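Local coordinates for Cog5 (Kluyveromyces lactis, PDB 4U6U), which probably acts, in complex with Cog7, as a subunit of the conserved oligomeric Golgi complex, a multisubunit tether for vesicle fusion at the Golgi, at residues S178-M183 with S262-E267; L256-I261 with Y280-V285. The protein carries 7 engineered substitutions. All blocks are in the same frame, centred on the assembly; numbering follows the deposited sequence.

Both contacts use helix 254-265, and they sit side by side, with centres about 9 Å apart. Contact 1 joins the C-terminal end of that helix to helix 175-192. Contact 2 joins its middle to helix 277-284, close to the end of the modelled chain. Contact 2 is the buried one, held by branched aliphatic side chains and one tyrosine. Contact 1 is only partly buried. It mixes sulfur, aromatic and aliphatic groups, and an exposed aspartate lies at its margin. Leu179 and Phe265 of contact 1 both pack on Ile281 of contact 2, and Leu179 also packs on Ile261, which makes the two contacts continuous. Neither is touched by another protein chain.

Contact 1: residues S178-M183 with S262-E267; sequences SLDDAM and SKCFGE
Cys264 and Phe265 carry one side of this contact, and Leu179, Asp180 and Met183 the other. The thiol of Cys264 is the central group. With SG anti to the backbone N (chi1 179°), the thiol points at helix 175-192. Cys264 SG lies 3.4 Å from Leu179 O and 3.9 Å from Met183 CG. The carboxylate of Asp180 comes in at the exposed margin, with OD1 3.6 Å from Cys264 SG.

The aromatic contacts involve two parts of the Phe265 ring. Leu179 CD1 meets the ring at its edge, near the ring plane, 4.1 Å from Phe265 CE1. These two side chains cross at about a right angle. Met183 makes a Met-aromatic contact. Met183 SD lies 5.0 Å from the centroid of the Phe265 ring and 28° off the ring normal, so the approach is oblique. The methionine chain bends at chi2 and chi3, which brings SD to the ring while CG stays beside Cys264 SG.

The contact joins two helices of the all-helical C-terminal part of Cog5. Gly266, with positive phi, leaves the helical path. Leu179 and Phe265 also pack on Ile281 of helix 277-284, so a third helix joins this side.

Ser262 O accepts from both Phe265 N and Gly266 N, and the Asn272 side chain bonds to Phe265 O through ND2.

Contact 2: residues L256-I261 with Y280-V285; sequences LIYEAI and YILKAV
The Tyr258 ring is the flat group that reaches across to Leu282 and Val285. Leu282 CD2 lies at the ring edge, near its plane, 4.0 Å from Tyr258 CE1. Val285 O approaches the ring obliquely and is 3.1 Å from Tyr258 OH. The phenol end therefore sits beside the last backbone carbonyl of the 280-285 segment. Tyr258 CG is anti to its carbonyl carbon (chi1 -85°), and this torsion brings the ring end up to Leu282 and Val285.

The remaining contacts are aliphatic. Ile257 CG2 meets Val285 CG1 at 3.6 Å, branch against branch. Ile261 reaches over with its CD1 end, which is 3.8 Å from Leu282 CD2 and 4.1 Å from Ile281 CG1. Leu282 CD2 also touches Ile261 CG2, so this one methyl packs against both isoleucine branches as well as the tyrosine edge.

Other helices pack on the buried residues. Ile257 packs on Phe175 of helix 175-192, and Ile261 and Ile281 both pack on Leu179 of the same helix. Val285 touches Phe232 and Phe236 of helix 220-241.

The two segment axes run nearly antiparallel, at 173°, and approach to 11.2 Å. Nearly antiparallel helices packed through aliphatic side chains fit an alpha-helical bundle, here in the C-terminal part of Cog5.

Contact 1: residues S178-M183 with S262-E267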
loop_
_atom_site.group_PDB
_atom_site.type_symbol
_atom_site.label_atom_id
_atom_site.label_comp_id
_atom_site.label_asym_id
_atom_site.label_seq_id
_atom_site.Cartn_x
_atom_site.Cartn_y
_atom_site.Cartn_z
ATOM N N SER B 178 -22.884 -1.027 29.550
ATOM C CA SER B 178 -22.777 -0.996 28.097
ATOM C C SER B 178 -22.206 0.337 27.616
ATOM O O SER B 178 -21.340 0.384 26.742
ATOM C CB SER B 178 -24.141 -1.254 27.456
ATOM O OG SER B 178 -24.478 -2.624 27.571
ATOM N N LEU B 179 -22.708 1.415 28.207
ATOM C CA LEU B 179 -22.302 2.779 27.880
ATOM C C LEU B 179 -20.810 3.006 28.192
ATOM O O LEU B 179 -20.182 3.932 27.668
ATOM C CB LEU B 179 -23.200 3.761 28.635
ATOM C CG LEU B 179 -23.415 5.178 28.113
ATOM C CD1 LEU B 179 -23.706 5.168 26.644
ATOM C CD2 LEU B 179 -24.597 5.766 28.850
ATOM N N ASP B 180 -20.273 2.193 29.099
ATOM C CA ASP B 180 -18.840 2.177 29.393
ATOM C C ASP B 180 -18.043 1.454 28.296
ATOM O O ASP B 180 -17.045 1.977 27.803
ATOM C CB ASP B 180 -18.582 1.511 30.748
ATOM C CG ASP B 180 -18.873 2.436 31.922
ATOM O OD1 ASP B 180 -19.001 3.661 31.702
ATOM O OD2 ASP B 180 -18.978 1.933 33.063
ATOM N N ASP B 181 -18.496 0.256 27.915
ATOM C CA ASP B 181 -17.886 -0.519 26.826
ATOM C C ASP B 181 -17.836 0.247 25.519
ATOM O O ASP B 181 -16.996 -0.034 24.676
ATOM C CB ASP B 181 -18.623 -1.837 26.604
ATOM C CG ASP B 181 -18.364 -2.835 27.701
ATOM O OD1 ASP B 181 -17.299 -2.728 28.342
ATOM O OD2 ASP B 181 -19.225 -3.715 27.929
ATOM N N ALA B 182 -18.783 1.153 25.312
ATOM C CA ALA B 182 -18.766 2.009 24.131
ATOM C C ALA B 182 -17.604 3.016 24.203
ATOM O O ALA B 182 -16.962 3.325 23.195
ATOM C CB ALA B 182 -20.083 2.729 23.983
ATOM N N MET B 183 -17.350 3.539 25.395
ATOM C CA MET B 183 -16.245 4.466 25.600
ATOM C C MET B 183 -14.893 3.765 25.494
ATOM O O MET B 183 -13.895 4.385 25.115
ATOM C CB MET B 183 -16.391 5.165 26.948
ATOM C CG MET B 183 -17.272 6.400 26.886
ATOM S SD MET B 183 -16.435 7.750 26.039
ATOM C CE MET B 183 -14.897 7.785 26.947
ATOM N N SER B 262 -24.901 11.060 31.621
ATOM C CA SER B 262 -24.106 12.198 32.066
ATOM C C SER B 262 -22.958 11.715 32.940
ATOM O O SER B 262 -21.862 12.275 32.899
ATOM C CB SER B 262 -24.968 13.206 32.824
ATOM O OG SER B 262 -25.652 12.585 33.897
ATOM N N LYS B 263 -23.217 10.651 33.700
ATOM C CA LYS B 263 -22.223 10.017 34.569
ATOM C C LYS B 263 -21.108 9.283 33.809
ATOM O O LYS B 263 -20.341 8.523 34.404
ATOM C CB LYS B 263 -22.928 9.052 35.529
ATOM C CG LYS B 263 -23.837 9.772 36.532
ATOM C CD LYS B 263 -24.165 8.936 37.768
ATOM C CE LYS B 263 -25.194 9.642 38.653
ATOM N NZ LYS B 263 -25.841 8.735 39.645
ATOM N N CYS B 264 -21.019 9.538 32.506
ATOM C CA CYS B 264 -20.118 8.831 31.598
ATOM C C CYS B 264 -19.685 9.777 30.486
ATOM O O CYS B 264 -18.798 9.460 29.698
ATOM C CB CYS B 264 -20.789 7.586 31.002
ATOM S SG CYS B 264 -19.783 6.602 29.815
ATOM N N PHE B 265 -20.301 10.956 30.438
ATOM C CA PHE B 265 -19.978 11.922 29.395
ATOM C C PHE B 265 -19.709 13.334 29.917
ATOM O O PHE B 265 -18.824 14.019 29.399
ATOM C CB PHE B 265 -21.105 11.955 28.366
ATOM C CG PHE B 265 -21.009 10.868 27.332
ATOM C CD1 PHE B 265 -21.564 9.619 27.563
ATOM C CD2 PHE B 265 -20.372 11.095 26.123
ATOM C CE1 PHE B 265 -21.475 8.616 26.607
ATOM C CE2 PHE B 265 -20.286 10.100 25.164
ATOM C CZ PHE B 265 -20.835 8.861 25.406
ATOM N N GLY B 266 -20.445 13.775 30.935
ATOM C CA GLY B 266 -20.177 15.082 31.519
ATOM C C GLY B 266 -21.252 16.143 31.371
ATOM O O GLY B 266 -21.323 17.070 32.184
ATOM N N GLU B 267 -22.043 16.023 30.304
ATOM C CA GLU B 267 -23.217 16.868 30.044
ATOM C C GLU B 267 -22.949 18.305 29.538
ATOM O O GLU B 267 -22.803 19.258 30.310
ATOM C CB GLU B 267 -24.101 16.910 31.300
ATOM C CG GLU B 267 -25.304 17.834 31.229
ATOM C CD GLU B 267 -25.295 18.847 32.356
ATOM O OE1 GLU B 267 -26.359 19.428 32.657
ATOM O OE2 GLU B 267 -24.212 19.055 32.944
#

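Contact 2: residues L256-I261 with Y280-V285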
loop_
_atom_site.group_PDB
_atom_site.type_symbol
_atom_site.label_atom_id
_atom_site.label_comp_id
_atom_site.label_asym_id
_atom_site.label_seq_id
_atom_site.Cartn_x
_atom_site.Cartn_y
_atom_site.Cartn_z
ATOM N N LEU B 256 -32.931 7.205 34.661
ATOM C CA LEU B 256 -31.739 6.365 34.858
ATOM C C LEU B 256 -30.812 6.389 33.643
ATOM O O LEU B 256 -29.585 6.497 33.780
ATOM C CB LEU B 256 -32.134 4.917 35.160
ATOM C CG LEU B 256 -31.004 3.867 35.122
ATOM C CD1 LEU B 256 -29.786 4.230 36.004
ATOM C CD2 LEU B 256 -31.530 2.466 35.438
ATOM N N ILE B 257 -31.419 6.293 32.462
ATOM C CA ILE B 257 -30.701 6.375 31.199
ATOM C C ILE B 257 -29.976 7.716 31.097
ATOM O O ILE B 257 -28.747 7.763 30.977
ATOM C CB ILE B 257 -31.665 6.234 29.991
ATOM C CG1 ILE B 257 -32.370 4.879 29.997
ATOM C CG2 ILE B 257 -30.939 6.492 28.672
ATOM C CD1 ILE B 257 -33.539 4.824 29.038
ATOM N N TYR B 258 -30.743 8.803 31.188
ATOM C CA TYR B 258 -30.203 10.147 31.052
ATOM C C TYR B 258 -29.180 10.410 32.150
ATOM O O TYR B 258 -28.218 11.166 31.964
ATOM C CB TYR B 258 -31.324 11.184 31.106
ATOM C CG TYR B 258 -32.013 11.464 29.783
ATOM C CD1 TYR B 258 -31.307 11.992 28.703
ATOM C CD2 TYR B 258 -33.382 11.224 29.620
ATOM C CE1 TYR B 258 -31.939 12.262 27.489
ATOM C CE2 TYR B 258 -34.027 11.489 28.413
ATOM C CZ TYR B 258 -33.300 12.009 27.351
ATOM O OH TYR B 258 -33.931 12.277 26.151
ATOM N N GLU B 259 -29.411 9.782 33.298
ATOM C CA GLU B 259 -28.487 9.838 34.420
ATOM C C GLU B 259 -27.191 9.074 34.129
ATOM O O GLU B 259 -26.095 9.621 34.277
ATOM C CB GLU B 259 -29.171 9.303 35.674
ATOM C CG GLU B 259 -28.331 9.361 36.918
ATOM C CD GLU B 259 -29.093 8.892 38.135
ATOM O OE1 GLU B 259 -30.332 9.084 38.168
ATOM O OE2 GLU B 259 -28.456 8.339 39.057
ATOM N N ALA B 260 -27.316 7.812 33.723
ATOM C CA ALA B 260 -26.146 6.997 33.394
ATOM C C ALA B 260 -25.313 7.637 32.275
ATOM O O ALA B 260 -24.094 7.441 32.214
ATOM C CB ALA B 260 -26.566 5.593 33.004
ATOM N N ILE B 261 -25.982 8.386 31.391
ATOM C CA ILE B 261 -25.318 9.081 30.285
ATOM C C ILE B 261 -24.399 10.193 30.748
ATOM O O ILE B 261 -23.246 10.268 30.315
ATOM C CB ILE B 261 -26.323 9.708 29.294
ATOM C CG1 ILE B 261 -26.876 8.643 28.350
ATOM C CG2 ILE B 261 -25.646 10.775 28.442
ATOM C CD1 ILE B 261 -27.660 9.217 27.177
ATOM N N TYR B 280 -24.291 12.805 20.167
ATOM C CA TYR B 280 -24.775 11.666 19.393
ATOM C C TYR B 280 -25.598 10.709 20.264
ATOM O O TYR B 280 -26.716 10.342 19.894
ATOM C CB TYR B 280 -23.622 10.900 18.751
ATOM C CG TYR B 280 -23.018 11.546 17.527
ATOM C CD1 TYR B 280 -23.675 11.505 16.303
ATOM C CD2 TYR B 280 -21.770 12.147 17.578
ATOM C CE1 TYR B 280 -23.116 12.075 15.169
ATOM C CE2 TYR B 280 -21.206 12.716 16.451
ATOM C CZ TYR B 280 -21.882 12.677 15.252
ATOM O OH TYR B 280 -21.320 13.243 14.133
ATOM N N ILE B 281 -25.043 10.307 21.412
ATOM C CA ILE B 281 -25.693 9.330 22.298
ATOM C C ILE B 281 -27.013 9.888 22.869
ATOM O O ILE B 281 -27.919 9.135 23.235
ATOM C CB ILE B 281 -24.753 8.874 23.462
ATOM C CG1 ILE B 281 -25.316 7.652 24.181
ATOM C CG2 ILE B 281 -24.502 9.965 24.455
ATOM C CD1 ILE B 281 -25.437 6.434 23.290
ATOM N N LEU B 282 -27.110 11.207 22.964
ATOM C CA LEU B 282 -28.348 11.832 23.405
ATOM C C LEU B 282 -29.468 11.716 22.357
ATOM O O LEU B 282 -30.619 11.415 22.693
ATOM C CB LEU B 282 -28.102 13.302 23.755
ATOM C CG LEU B 282 -27.438 13.586 25.108
ATOM C CD1 LEU B 282 -27.390 15.072 25.349
ATOM C CD2 LEU B 282 -28.172 12.895 26.252
ATOM N N LYS B 283 -29.127 11.936 21.089
ATOM C CA LYS B 283 -30.113 11.903 20.008
ATOM C C LYS B 283 -30.692 10.512 19.799
ATOM O O LYS B 283 -31.869 10.370 19.462
ATOM C CB LYS B 283 -29.481 12.396 18.717
ATOM C CG LYS B 283 -29.083 13.852 18.797
ATOM C CD LYS B 283 -28.199 14.249 17.626
ATOM C CE LYS B 283 -27.516 15.582 17.862
ATOM N NZ LYS B 283 -26.397 15.735 16.889
ATOM N N ALA B 284 -29.867 9.490 20.018
ATOM C CA ALA B 284 -30.296 8.108 19.854
ATOM C C ALA B 284 -31.432 7.817 20.810
ATOM O O ALA B 284 -32.376 7.097 20.496
ATOM C CB ALA B 284 -29.143 7.166 20.107
ATOM N N VAL B 285 -31.329 8.418 21.982
ATOM C CA VAL B 285 -32.232 8.164 23.081
ATOM C C VAL B 285 -33.088 9.409 23.265
ATOM O O VAL B 285 -32.850 10.181 24.187
ATOM C CB VAL B 285 -31.430 7.823 24.356
ATOM C CG1 VAL B 285 -32.316 7.393 25.480
ATOM C CG2 VAL B 285 -30.442 6.717 24.049
#